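Local atomic coordinates of lactate racemase (Thermoanaerobacterium thermosaccharolyticum, PDB entry 2YJG), a protein that interconverts the D- and L-isomers of lactate, using a nickel pincer cofactor derived from nicotinic acid mononucleotide. Residues Asp41-Ala46 / His245-Ala250; Val67-Asp72 / Leu102-Phe107; His73-Pro78 / Phe170-Phe175; Gly182-Leu187 / Arg222-Ala227; Phe235-Val240 / Ala250-Ser255. All coordinates share one frame; numbering follows the deposited sequence.

Contact 1: residues Asp41-Ala46 / His245-Ala250; sequences DIVKRA and HKIVNA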
# COMPACT_ATOMS: atom_id res chain seq x y z
N ASP A 41 14.91 0.98 -21.57
CA ASP A 41 16.21 0.86 -22.16
C ASP A 41 17.09 2.06 -21.89
O ASP A 41 18.29 1.93 -21.84
CB ASP A 41 16.10 0.60 -23.68
CG ASP A 41 15.71 -0.87 -23.98
OD1 ASP A 41 15.83 -1.70 -23.09
OD2 ASP A 41 15.21 -1.16 -25.07
N ILE A 42 16.51 3.24 -21.75
CA ILE A 42 17.35 4.41 -21.44
C ILE A 42 17.94 4.22 -20.06
O ILE A 42 19.12 4.45 -19.84
CB ILE A 42 16.53 5.71 -21.52
CG1 ILE A 42 16.23 6.04 -22.97
CG2 ILE A 42 17.28 6.83 -20.87
CD1 ILE A 42 15.33 7.17 -23.11
N VAL A 43 17.09 3.79 -19.12
CA VAL A 43 17.51 3.52 -17.76
C VAL A 43 18.58 2.42 -17.69
O VAL A 43 19.63 2.64 -17.11
CB VAL A 43 16.31 3.21 -16.81
CG1 VAL A 43 16.82 2.89 -15.41
CG2 VAL A 43 15.35 4.38 -16.80
N LYS A 44 18.36 1.27 -18.33
CA LYS A 44 19.36 0.20 -18.32
C LYS A 44 20.70 0.64 -18.91
O LYS A 44 21.76 0.31 -18.38
CB LYS A 44 18.86 -1.02 -19.09
CG LYS A 44 17.79 -1.86 -18.43
CD LYS A 44 18.42 -2.92 -17.53
CE LYS A 44 19.37 -3.91 -18.26
NZ LYS A 44 20.74 -4.26 -17.58
N ARG A 45 20.67 1.40 -19.99
CA ARG A 45 21.90 1.94 -20.57
C ARG A 45 22.70 2.70 -19.53
O ARG A 45 23.91 2.50 -19.40
CB ARG A 45 21.59 2.85 -21.79
CG ARG A 45 22.81 3.44 -22.52
CD ARG A 45 22.44 4.43 -23.65
NE ARG A 45 21.75 5.61 -23.13
CZ ARG A 45 21.36 6.67 -23.85
NH1 ARG A 45 21.61 6.76 -25.15
NH2 ARG A 45 20.71 7.67 -23.23
N ALA A 46 22.03 3.58 -18.79
CA ALA A 46 22.68 4.32 -17.70
C ALA A 46 23.30 3.38 -16.70
O ALA A 46 24.44 3.54 -16.31
CB ALA A 46 21.68 5.23 -16.96
N HIS A 245 6.35 13.68 -18.31
CA HIS A 245 7.01 12.80 -17.33
C HIS A 245 7.60 11.54 -17.94
O HIS A 245 7.97 10.64 -17.22
CB HIS A 245 6.13 12.42 -16.12
CG HIS A 245 5.64 13.58 -15.30
ND1 HIS A 245 6.14 14.86 -15.43
CD2 HIS A 245 4.70 13.64 -14.33
CE1 HIS A 245 5.51 15.66 -14.58
NE2 HIS A 245 4.64 14.95 -13.90
N LYS A 246 7.74 11.50 -19.26
CA LYS A 246 8.48 10.44 -19.95
C LYS A 246 10.00 10.61 -19.81
O LYS A 246 10.54 11.72 -19.98
CB LYS A 246 8.09 10.42 -21.45
CG LYS A 246 8.75 9.35 -22.26
CD LYS A 246 9.06 9.81 -23.72
CE LYS A 246 10.01 8.77 -24.43
NZ LYS A 246 11.53 8.93 -24.31
N ILE A 247 10.69 9.52 -19.48
CA ILE A 247 12.15 9.52 -19.38
C ILE A 247 12.71 9.70 -20.76
O ILE A 247 12.31 8.95 -21.66
CB ILE A 247 12.71 8.20 -18.76
CG1 ILE A 247 12.25 8.09 -17.30
CG2 ILE A 247 14.24 8.12 -18.87
CD1 ILE A 247 12.48 6.69 -16.66
N VAL A 248 13.58 10.70 -20.92
CA VAL A 248 14.29 10.99 -22.19
C VAL A 248 15.81 10.81 -22.13
O VAL A 248 16.50 10.71 -23.17
CB VAL A 248 13.91 12.38 -22.74
CG1 VAL A 248 12.45 12.43 -23.07
CG2 VAL A 248 14.29 13.48 -21.76
N ASN A 249 16.36 10.75 -20.93
CA ASN A 249 17.74 10.42 -20.68
C ASN A 249 17.87 9.98 -19.21
O ASN A 249 16.98 10.21 -18.38
CB ASN A 249 18.66 11.62 -20.97
CG ASN A 249 20.07 11.24 -21.49
OD1 ASN A 249 20.59 10.13 -21.32
ND2 ASN A 249 20.71 12.22 -22.09
N ALA A 250 19.03 9.46 -18.90
CA ALA A 250 19.36 8.91 -17.61
C ALA A 250 20.85 8.81 -17.40
O ALA A 250 21.62 8.53 -18.37
CB ALA A 250 18.69 7.53 -17.43
O HOH W 1 20.96 6.48 -20.79
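The Arg45 guanidinium meets the amide of Asn249 with its edge: Asn249 OD1 lies near the guanidinium plane, 3.1 Å from Arg45 NH2, and the two planes are turned 50° apart. A water molecule lies in plane on the NE-NH2 side, with Asn249 OD1 beyond NH2. It accepts a bond from Arg45 NE (2.6 Å to the water oxygen) and donates to the carbonyls Ile42 O and Ala250 O, tying the helix to the strand. Asn249 OD1 also takes the N-H of Ala250, so its amide is held against its own backbone. A long arginine suits this solvent-facing side because, bent at chi3 (63°), it reaches across to the polar atoms of the strand. Helix 39-48 here runs nearly parallel to the edge strand 247-253, their local axes 7.2 Å apart, and covers it with small and branched residues. Where Val248 and Asn249 both face Val240, the strand makes a classic beta bulge. Beneath this polar layer, Ile42 carries most of the apolar contact: CG2, anti to the backbone N, rests 3.8 Å from Ala250 CB, while CD1 reaches the carbonyl Val248 O. Val43 CG2 meets Ile247 CD1 at 3.7 Å, the two side chains crossing at about a right angle. Small alanines suit this spot: Ala46 CB and Ala250 CB approach to 3.8 Å, bringing helix and strand close together.

Contact 2: residues Val67-Asp72 / Leu102-Phe107; sequences VIITSD and LIATGF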
# COMPACT_ATOMS: atom_id res chain seq x y z
N VAL A 67 20.02 0.58 1.21
CA VAL A 67 18.95 1.57 1.28
C VAL A 67 18.98 2.30 -0.07
O VAL A 67 20.05 2.71 -0.52
CB VAL A 67 19.11 2.56 2.47
CG1 VAL A 67 18.09 3.74 2.37
CG2 VAL A 67 19.02 1.78 3.87
N ILE A 68 17.83 2.36 -0.73
CA ILE A 68 17.66 3.24 -1.89
C ILE A 68 16.78 4.42 -1.48
O ILE A 68 15.62 4.20 -1.05
CB ILE A 68 16.89 2.59 -2.99
CG1 ILE A 68 17.54 1.27 -3.44
CG2 ILE A 68 16.75 3.54 -4.22
CD1 ILE A 68 16.65 0.44 -4.40
N ILE A 69 17.28 5.64 -1.68
CA ILE A 69 16.50 6.83 -1.38
C ILE A 69 15.73 7.16 -2.65
O ILE A 69 16.31 7.15 -3.76
CB ILE A 69 17.33 8.04 -0.98
CG1 ILE A 69 18.16 7.75 0.30
CG2 ILE A 69 16.38 9.21 -0.69
CD1 ILE A 69 19.19 8.85 0.67
N THR A 70 14.42 7.39 -2.50
CA THR A 70 13.57 7.78 -3.60
C THR A 70 12.85 9.06 -3.24
O THR A 70 12.74 9.42 -2.05
CB THR A 70 12.57 6.67 -3.95
OG1 THR A 70 12.00 6.91 -5.26
CG2 THR A 70 11.45 6.61 -2.94
N SER A 71 12.34 9.74 -4.26
CA SER A 71 11.57 10.94 -4.08
C SER A 71 10.12 10.71 -3.63
O SER A 71 9.54 9.65 -3.74
CB SER A 71 11.60 11.81 -5.33
OG SER A 71 12.91 12.30 -5.59
N ASP A 72 9.51 11.77 -3.14
CA ASP A 72 8.18 11.66 -2.60
C ASP A 72 7.07 11.85 -3.61
O ASP A 72 7.33 12.12 -4.74
CB ASP A 72 7.98 12.46 -1.31
CG ASP A 72 7.87 13.99 -1.51
OD1 ASP A 72 7.88 14.49 -2.61
OD2 ASP A 72 7.78 14.67 -0.51
N LEU A 102 13.72 4.23 1.06
CA LEU A 102 13.49 5.33 2.00
C LEU A 102 12.99 6.51 1.19
O LEU A 102 13.71 6.99 0.32
CB LEU A 102 14.82 5.72 2.65
CG LEU A 102 14.83 6.87 3.67
CD1 LEU A 102 13.70 6.76 4.77
CD2 LEU A 102 16.19 7.01 4.24
N ILE A 103 11.78 6.99 1.49
CA ILE A 103 11.15 8.10 0.75
C ILE A 103 11.65 9.43 1.33
O ILE A 103 11.47 9.69 2.52
CB ILE A 103 9.62 8.04 0.85
CG1 ILE A 103 9.07 6.71 0.37
CG2 ILE A 103 8.95 9.20 0.09
CD1 ILE A 103 9.33 6.45 -1.05
N ALA A 104 12.28 10.25 0.49
CA ALA A 104 12.90 11.52 0.89
C ALA A 104 11.84 12.59 0.87
O ALA A 104 11.64 13.23 -0.15
CB ALA A 104 14.03 11.90 -0.12
N THR A 105 11.20 12.81 2.00
CA THR A 105 10.10 13.77 2.10
C THR A 105 10.56 15.17 2.38
O THR A 105 9.76 16.10 2.28
CB THR A 105 9.21 13.35 3.29
OG1 THR A 105 10.08 13.19 4.42
CG2 THR A 105 8.55 11.99 3.01
N GLY A 106 11.86 15.32 2.66
CA GLY A 106 12.44 16.58 3.14
C GLY A 106 11.62 17.10 4.30
O GLY A 106 11.41 16.41 5.29
N PHE A 107 11.12 18.31 4.10
CA PHE A 107 10.35 19.09 5.04
C PHE A 107 8.90 18.64 5.04
O PHE A 107 8.16 18.97 5.95
CB PHE A 107 10.45 20.56 4.51
CG PHE A 107 9.85 21.59 5.41
CD1 PHE A 107 10.53 22.01 6.55
CD2 PHE A 107 8.64 22.18 5.10
CE1 PHE A 107 10.00 22.99 7.38
CE2 PHE A 107 8.07 23.17 5.94
CZ PHE A 107 8.75 23.57 7.08
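Ile69 CG2 packs 3.6 Å from Ala104 CB, on the face of the sheet that also carries Leu102. Val67 CG1 adds to this apolar centre, 3.8 Å from Leu102 CB; beta-branched and aliphatic residues suit so buried a strand pair. Between the side chains the parallel backbones join through three bonds: Leu102 N to Ile68 O (2.8 Å), Thr70 N to Leu102 O (2.9 Å) and Ala104 N to Thr70 O (2.7 Å), the last nearly along the C=O axis. On the face with Thr70, Ile103 has CG2 anti to its backbone N (chi1 of CG1 -56°), which brings that methyl 3.7 Å from Asp72 CB. Cutting Ile103 back to an alanine removes this methyl and would probably open a gap beside Asp72 CB, while the carboxylate kept its own bonds. At the polar edge, Asp72 OD1 is hydrogen-bonded to Thr74 OG1 and OD2 to His108 ND1, His108 being a proton donor/acceptor by similarity; Asp72 itself probably helps bind the cofactor. Thr70 OG1 turns to Glu168. The pair forms a beta-alpha-beta crossover through helix 79-91, against which Ile68 packs, while strands 164-170 and 129-132 flank strands 66-71 and 99-104 respectively.

Contact 3: residues His73-Pro78 / Phe170-Phe175; sequences HTRPVP and FIEPHF. With SO4 (sulfate ion), chain E.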
# COMPACT_ATOMS: atom_id res chain seq x y z
N HIS A 73 5.83 11.61 -3.17
CA HIS A 73 4.59 11.81 -3.94
C HIS A 73 4.48 13.18 -4.62
O HIS A 73 3.76 13.30 -5.61
CB HIS A 73 3.34 11.60 -3.03
CG HIS A 73 3.31 12.55 -1.86
ND1 HIS A 73 4.26 12.54 -0.86
CD2 HIS A 73 2.46 13.57 -1.56
CE1 HIS A 73 4.01 13.51 0.00
NE2 HIS A 73 2.93 14.16 -0.41
N THR A 74 5.15 14.20 -4.09
CA THR A 74 5.15 15.52 -4.74
C THR A 74 6.14 15.69 -5.94
O THR A 74 6.09 16.71 -6.63
CB THR A 74 5.43 16.66 -3.74
OG1 THR A 74 6.83 16.76 -3.44
CG2 THR A 74 4.63 16.48 -2.42
N ARG A 75 7.03 14.72 -6.18
CA ARG A 75 8.03 14.87 -7.24
C ARG A 75 7.62 13.95 -8.37
O ARG A 75 7.00 12.91 -8.13
CB ARG A 75 9.44 14.52 -6.74
CG ARG A 75 9.90 15.29 -5.50
CD ARG A 75 9.76 16.80 -5.57
NE ARG A 75 10.72 17.40 -6.52
CZ ARG A 75 10.42 18.25 -7.52
NH1 ARG A 75 9.17 18.68 -7.78
NH2 ARG A 75 11.41 18.70 -8.29
N PRO A 76 7.93 14.33 -9.61
CA PRO A 76 7.54 13.51 -10.77
C PRO A 76 8.44 12.34 -11.15
O PRO A 76 8.37 11.87 -12.29
CB PRO A 76 7.51 14.55 -11.89
CG PRO A 76 8.62 15.43 -11.57
CD PRO A 76 8.58 15.58 -10.04
N VAL A 77 9.26 11.86 -10.22
CA VAL A 77 10.13 10.72 -10.51
C VAL A 77 9.29 9.48 -10.94
O VAL A 77 8.35 9.05 -10.26
CB VAL A 77 11.03 10.38 -9.31
CG1 VAL A 77 11.93 9.23 -9.66
CG2 VAL A 77 11.83 11.59 -8.85
N PRO A 78 9.59 8.93 -12.12
CA PRO A 78 8.82 7.82 -12.66
C PRO A 78 9.26 6.51 -12.04
O PRO A 78 9.82 5.64 -12.70
CB PRO A 78 9.14 7.86 -14.15
CG PRO A 78 10.49 8.44 -14.24
CD PRO A 78 10.64 9.38 -13.05
N PHE A 170 15.56 12.97 -10.23
CA PHE A 170 15.50 13.54 -11.59
C PHE A 170 16.19 14.92 -11.59
O PHE A 170 16.41 15.55 -10.48
CB PHE A 170 14.05 13.65 -12.08
CG PHE A 170 13.33 14.80 -11.55
CD1 PHE A 170 13.19 14.98 -10.20
CD2 PHE A 170 12.79 15.72 -12.39
CE1 PHE A 170 12.56 16.10 -9.73
CE2 PHE A 170 12.13 16.80 -11.91
CZ PHE A 170 12.03 16.98 -10.59
N ILE A 171 16.54 15.37 -12.78
CA ILE A 171 17.37 16.58 -12.90
C ILE A 171 16.65 17.63 -13.73
O ILE A 171 16.30 17.36 -14.89
CB ILE A 171 18.74 16.29 -13.54
CG1 ILE A 171 19.60 15.43 -12.66
CG2 ILE A 171 19.46 17.64 -13.80
CD1 ILE A 171 20.82 14.79 -13.36
N GLU A 172 16.40 18.82 -13.19
CA GLU A 172 15.77 19.93 -13.94
C GLU A 172 16.34 21.19 -13.27
O GLU A 172 16.90 21.12 -12.17
CB GLU A 172 14.25 19.92 -13.84
CG GLU A 172 13.73 20.28 -12.42
CD GLU A 172 12.20 20.19 -12.27
OE1 GLU A 172 11.51 19.72 -13.22
OE2 GLU A 172 11.73 20.57 -11.17
N PRO A 173 16.14 22.37 -13.87
CA PRO A 173 16.74 23.53 -13.27
C PRO A 173 16.07 23.84 -11.96
O PRO A 173 14.91 23.49 -11.78
CB PRO A 173 16.42 24.64 -14.27
CG PRO A 173 16.29 23.91 -15.59
CD PRO A 173 15.63 22.66 -15.22
N HIS A 174 16.76 24.51 -11.07
CA HIS A 174 16.16 24.96 -9.80
C HIS A 174 16.67 26.35 -9.48
O HIS A 174 17.91 26.62 -9.51
CB HIS A 174 16.46 23.95 -8.69
CG HIS A 174 15.93 24.37 -7.36
ND1 HIS A 174 14.83 23.79 -6.75
CD2 HIS A 174 16.35 25.34 -6.53
CE1 HIS A 174 14.61 24.41 -5.59
NE2 HIS A 174 15.52 25.35 -5.45
N PHE A 175 15.74 27.24 -9.14
CA PHE A 175 16.03 28.65 -9.10
C PHE A 175 16.98 29.14 -7.98
O PHE A 175 17.43 30.31 -8.03
CB PHE A 175 14.77 29.48 -9.13
CG PHE A 175 13.91 29.46 -7.85
CD1 PHE A 175 13.73 28.29 -7.11
CD2 PHE A 175 13.23 30.60 -7.46
CE1 PHE A 175 12.96 28.31 -6.00
CE2 PHE A 175 12.41 30.60 -6.34
CZ PHE A 175 12.27 29.40 -5.64
S SO4 E . 14.73 17.05 -5.53
O1 SO4 E . 15.48 16.02 -4.81
O2 SO4 E . 13.81 16.34 -6.45
O3 SO4 E . 13.92 17.97 -4.67
O4 SO4 E . 15.74 17.80 -6.18
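Arg75 and Phe170 cross at about a right angle, their guanidinium and ring planes 59° apart, and Arg75 NH2 comes up to the ring edge. Phe170 CG stands between its backbone N and carbonyl carbon (chi1 79°), which turns the ring toward the loop 73-78. One face of the ring receives Pro76, whose CG lies 4.1 Å from the ring centroid in a CH-pi contact; proline suits the place because its ring presents C-H groups to the aromatic face and restricts the loop backbone. Val77 CG2 touches Phe170 CD1 obliquely at 3.9 Å. Bends at chi2 and chi3 curl the arginine so that its edge serves two anions, both near its plane. Arg75 NH2 makes a weak salt bridge to Glu172 OE2 at 3.4 Å. Arg75 NE gives a nearly straight bond (170°) to sulfate O2 at 3.3 Å, and Gly181 N also grips this ion. Arg75 belongs, by similarity, to the site for the nickel cofactor, and His174 is probably a proton donor/acceptor. The sulfate, probably from the crystallisation liquor, is consistent with a pocket that attracts anionic groups such as those of the mononucleotide, while Glu172 would probably offset part of the arginine's charge.

Contact 4: residues Gly182-Leu187 / Arg222-Ala227; sequences GRKSIL and RDMIYA. With EDO (1,2-ethanediol), chain F.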
# COMPACT_ATOMS: atom_id res chain seq x y z
N GLY A 182 20.67 14.45 -7.58
CA GLY A 182 21.96 14.06 -7.00
C GLY A 182 21.86 14.20 -5.49
O GLY A 182 20.90 13.68 -4.86
N ARG A 183 22.77 14.98 -4.94
CA ARG A 183 22.90 15.29 -3.52
C ARG A 183 21.65 15.74 -2.77
O ARG A 183 21.58 15.62 -1.61
CB ARG A 183 24.02 16.34 -3.30
CG ARG A 183 23.68 17.76 -3.72
CD ARG A 183 23.23 17.95 -5.20
NE ARG A 183 23.08 19.34 -5.63
CZ ARG A 183 22.06 19.84 -6.31
NH1 ARG A 183 21.07 19.11 -6.76
NH2 ARG A 183 22.05 21.10 -6.61
N LYS A 184 20.68 16.26 -3.48
CA LYS A 184 19.42 16.68 -2.83
C LYS A 184 18.61 15.55 -2.20
O LYS A 184 17.71 15.79 -1.36
CB LYS A 184 18.53 17.52 -3.77
CG LYS A 184 18.88 18.98 -3.77
CD LYS A 184 17.83 19.91 -4.43
CE LYS A 184 16.70 20.23 -3.49
NZ LYS A 184 15.84 21.23 -4.13
N SER A 185 18.88 14.33 -2.62
CA SER A 185 18.31 13.17 -1.93
C SER A 185 18.76 13.12 -0.44
O SER A 185 18.08 12.51 0.38
CB SER A 185 18.67 11.88 -2.66
OG SER A 185 18.07 11.86 -3.95
N ILE A 186 19.92 13.71 -0.12
CA ILE A 186 20.41 13.74 1.24
C ILE A 186 19.96 15.00 1.96
O ILE A 186 19.29 14.91 2.97
CB ILE A 186 21.92 13.61 1.34
CG1 ILE A 186 22.40 12.41 0.50
CG2 ILE A 186 22.37 13.64 2.81
CD1 ILE A 186 21.94 11.00 1.00
N LEU A 187 20.31 16.18 1.42
CA LEU A 187 19.94 17.44 2.03
C LEU A 187 19.28 18.27 0.91
O LEU A 187 19.94 18.66 -0.03
CB LEU A 187 21.17 18.13 2.60
CG LEU A 187 21.04 19.51 3.26
CD1 LEU A 187 20.16 19.46 4.49
CD2 LEU A 187 22.42 20.15 3.56
N ARG A 222 27.10 23.69 -2.18
CA ARG A 222 28.31 23.25 -1.45
C ARG A 222 27.99 22.45 -0.18
O ARG A 222 28.61 21.41 0.08
CB ARG A 222 29.17 24.49 -1.10
CG ARG A 222 30.47 24.14 -0.38
CD ARG A 222 31.33 25.39 0.05
NE ARG A 222 32.53 24.98 0.81
CZ ARG A 222 33.30 25.79 1.57
NH1 ARG A 222 33.01 27.09 1.73
NH2 ARG A 222 34.37 25.30 2.18
N ASP A 223 27.06 22.95 0.64
CA ASP A 223 26.62 22.19 1.84
C ASP A 223 25.97 20.86 1.47
O ASP A 223 26.22 19.86 2.17
CB ASP A 223 25.70 23.05 2.76
CG ASP A 223 26.52 23.88 3.80
OD1 ASP A 223 27.78 24.01 3.65
OD2 ASP A 223 25.89 24.35 4.73
N MET A 224 25.17 20.82 0.39
CA MET A 224 24.51 19.61 -0.03
C MET A 224 25.50 18.54 -0.46
O MET A 224 25.33 17.35 -0.17
CB MET A 224 23.54 19.92 -1.18
CG MET A 224 22.37 20.88 -0.83
SD MET A 224 21.47 21.26 -2.37
CE MET A 224 19.93 22.07 -1.73
N ILE A 225 26.51 18.97 -1.19
CA ILE A 225 27.55 18.10 -1.74
C ILE A 225 28.30 17.46 -0.58
O ILE A 225 28.55 16.24 -0.56
CB ILE A 225 28.45 18.89 -2.68
CG1 ILE A 225 27.72 19.10 -4.02
CG2 ILE A 225 29.82 18.22 -2.84
CD1 ILE A 225 27.42 17.84 -4.76
N TYR A 226 28.63 18.30 0.41
CA TYR A 226 29.34 17.78 1.58
C TYR A 226 28.49 16.83 2.37
O TYR A 226 28.98 15.74 2.77
CB TYR A 226 29.79 18.91 2.45
CG TYR A 226 30.60 18.49 3.64
CD1 TYR A 226 30.00 18.11 4.86
CD2 TYR A 226 31.98 18.56 3.59
CE1 TYR A 226 30.79 17.80 5.97
CE2 TYR A 226 32.76 18.27 4.68
CZ TYR A 226 32.18 17.87 5.85
OH TYR A 226 33.05 17.56 6.88
N ALA A 227 27.20 17.18 2.58
CA ALA A 227 26.20 16.28 3.20
C ALA A 227 26.15 14.94 2.53
O ALA A 227 26.11 13.91 3.22
CB ALA A 227 24.78 16.91 3.21
C1 EDO F . 12.73 22.58 -2.28
O1 EDO F . 13.89 21.75 -2.39
C2 EDO F . 13.11 24.04 -2.30
O2 EDO F . 12.54 24.67 -1.15
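Met224 is the wedge of this contact, buried between Arg183 and Leu187. Its packing is tight: Met224 CB lies 3.3 Å from Arg183 CG, and Met224 SD stands over one face of the Arg183 guanidinium, offset toward its rim. With Met224 CG anti to the carbonyl carbon (chi1 -64°) and the chain extended beyond it, this unbranched, pliable residue slides between its neighbours. Its CG also presses on Leu187 O at 3.4 Å, a carbonyl that is buried without a polar partner. Farther along the helix the fit relies on small size: Ala227 CB meets Leu187 CB at 3.9 Å and Ile186 CG2 at 4.1 Å. The guanidinium is hydrogen-bonded, NH1 to Gly181 O and Phe179 O and NE to His221 ND1, which fixes the plane that the sulfur covers. The side of Lys184 is looser and partly exposed. Its chain runs alongside Met224, with Lys184 CG 3.7 Å from Met224 SD. By similarity this lysine is the covalent attachment point of the cofactor; in this apoprotein Lys184 NZ bonds to O1 of a 1,2-ethanediol at 2.7 Å, the diol probably coming from the crystallisation liquor, with a sulfate close by. The short 3-10 turn 183-185 thus rests against helix 219-230, while Ile186 reaches strands 66-71, 152-156 and 164-170, and Ala227 packs on Leu153 of strand 152-156.

Contact 5: residues Phe235-Val240 / Ala250-Ser255; sequences FILNVV and AFAGHS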
# COMPACT_ATOMS: atom_id res chain seq x y z
N PHE A 235 26.05 5.64 -4.98
CA PHE A 235 25.54 5.46 -6.34
C PHE A 235 24.20 6.21 -6.46
O PHE A 235 23.37 6.14 -5.52
CB PHE A 235 25.34 3.97 -6.63
CG PHE A 235 25.07 3.63 -8.05
CD1 PHE A 235 23.77 3.62 -8.56
CD2 PHE A 235 26.10 3.24 -8.89
CE1 PHE A 235 23.55 3.27 -9.87
CE2 PHE A 235 25.87 2.91 -10.15
CZ PHE A 235 24.60 2.88 -10.64
N ILE A 236 24.01 6.87 -7.61
CA ILE A 236 22.73 7.47 -7.98
C ILE A 236 22.24 7.01 -9.38
O ILE A 236 23.05 6.54 -10.24
CB ILE A 236 22.77 9.00 -7.90
CG1 ILE A 236 23.56 9.60 -9.07
CG2 ILE A 236 23.29 9.46 -6.48
CD1 ILE A 236 23.40 11.17 -9.18
N LEU A 237 20.93 7.08 -9.60
CA LEU A 237 20.33 6.95 -10.94
C LEU A 237 19.48 8.19 -10.98
O LEU A 237 18.58 8.35 -10.14
CB LEU A 237 19.48 5.69 -11.10
CG LEU A 237 18.52 5.72 -12.29
CD1 LEU A 237 19.33 5.72 -13.59
CD2 LEU A 237 17.45 4.65 -12.30
N ASN A 238 19.80 9.11 -11.87
CA ASN A 238 18.93 10.30 -12.06
C ASN A 238 18.43 10.37 -13.51
O ASN A 238 19.22 10.22 -14.42
CB ASN A 238 19.70 11.59 -11.76
CG ASN A 238 19.81 11.92 -10.29
OD1 ASN A 238 19.44 11.15 -9.39
ND2 ASN A 238 20.34 13.08 -10.05
N VAL A 239 17.14 10.59 -13.69
CA VAL A 239 16.54 10.71 -14.98
C VAL A 239 16.30 12.18 -15.36
O VAL A 239 16.33 13.08 -14.52
CB VAL A 239 15.24 9.90 -15.11
CG1 VAL A 239 15.50 8.37 -15.08
CG2 VAL A 239 14.19 10.30 -14.08
N VAL A 240 16.15 12.38 -16.65
CA VAL A 240 15.70 13.64 -17.19
C VAL A 240 14.40 13.28 -17.88
O VAL A 240 14.33 12.32 -18.65
CB VAL A 240 16.69 14.23 -18.12
CG1 VAL A 240 16.08 15.49 -18.75
CG2 VAL A 240 18.02 14.56 -17.38
N ALA A 250 19.03 9.46 -18.90
CA ALA A 250 19.36 8.91 -17.61
C ALA A 250 20.85 8.81 -17.40
O ALA A 250 21.62 8.53 -18.37
CB ALA A 250 18.69 7.53 -17.43
N PHE A 251 21.25 9.06 -16.15
CA PHE A 251 22.63 9.16 -15.72
C PHE A 251 22.77 8.42 -14.40
O PHE A 251 22.01 8.68 -13.48
CB PHE A 251 23.04 10.64 -15.56
CG PHE A 251 22.79 11.44 -16.78
CD1 PHE A 251 21.53 11.93 -17.04
CD2 PHE A 251 23.81 11.63 -17.76
CE1 PHE A 251 21.25 12.64 -18.22
CE2 PHE A 251 23.53 12.35 -18.90
CZ PHE A 251 22.24 12.85 -19.13
N ALA A 252 23.78 7.56 -14.30
CA ALA A 252 23.99 6.70 -13.16
C ALA A 252 25.45 6.65 -12.79
O ALA A 252 26.33 6.72 -13.69
CB ALA A 252 23.45 5.29 -13.49
N GLY A 253 25.70 6.48 -11.49
CA GLY A 253 27.04 6.26 -10.94
C GLY A 253 27.35 7.17 -9.79
O GLY A 253 26.53 7.33 -8.88
N HIS A 254 28.53 7.80 -9.81
CA HIS A 254 29.05 8.58 -8.72
C HIS A 254 28.08 9.72 -8.42
O HIS A 254 27.54 10.34 -9.36
CB HIS A 254 30.40 9.14 -9.15
CG HIS A 254 31.14 9.87 -8.09
ND1 HIS A 254 30.86 11.17 -7.73
CD2 HIS A 254 32.24 9.51 -7.38
CE1 HIS A 254 31.70 11.55 -6.79
NE2 HIS A 254 32.54 10.55 -6.55
N SER A 255 27.81 9.95 -7.15
CA SER A 255 26.69 10.85 -6.79
C SER A 255 26.90 12.28 -7.28
O SER A 255 25.94 13.01 -7.54
CB SER A 255 26.38 10.80 -5.30
OG SER A 255 27.21 11.67 -4.56
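Ile236 and Gly253 form an antiparallel hydrogen-bonded pair, with Ile236 N to Gly253 O and Gly253 N to Ile236 O both at 2.9 Å. Ile236 has the largest area buried here: its CG2 rests 3.6 Å from Ser255 CB and its CD1 meets Ser255 O, the branched chain covering the strand's end. Phe251, next in burial, pairs in the same way with Asn238; Asn238 N to Phe251 O is 2.8 Å and almost straight (174°). Val240 CG2 meets the Phe251 ring edge, 3.9 Å from CE1. Gly253 has backbone angles at which a CB would jam against the preceding carbonyl; its bare CA lies over the face of Phe235, 4.0 Å from the ring centroid. Phe235 CB points away, but with CG anti to the backbone N (chi1 -169°) the ring turns back across Gly253. Replacing Phe235 with an alanine would probably uncover Gly253 CA and leave Ala252 CB without its aromatic neighbour. On the sheet face opposite Ile236 and Phe251, Ala252 CB lies 4.1 Å from Leu237 CD1, its small methyl suiting a face overlain by helices 39-48 and 79-91. The whole is a beta hairpin forming one edge of the mixed sheet.

Contacts 2, 4 and 5 are buried, whereas contacts 1 and 3 are only partly so. Contacts 1 and 5 share Ala250 and strand 247-253: one lays helix 39-48 on the sheet face, the other bonds the strand to strand 233-241. Contact 2 lies farther across the same mixed sheet and pairs parallel strands instead of antiparallel ones. Contact 4 packs on contact 2, Ile186 against Ile69. Backbone hydrogen bonds join the strands of contacts 2 and 5, whereas contacts 1 and 4 rest mainly on side-chain packing. Contact 3 is the most ionic, at the ends of the strands, where its His174 approaches Lys184 of contact 4, both parts of the probable active site; contact 1 lies away from it.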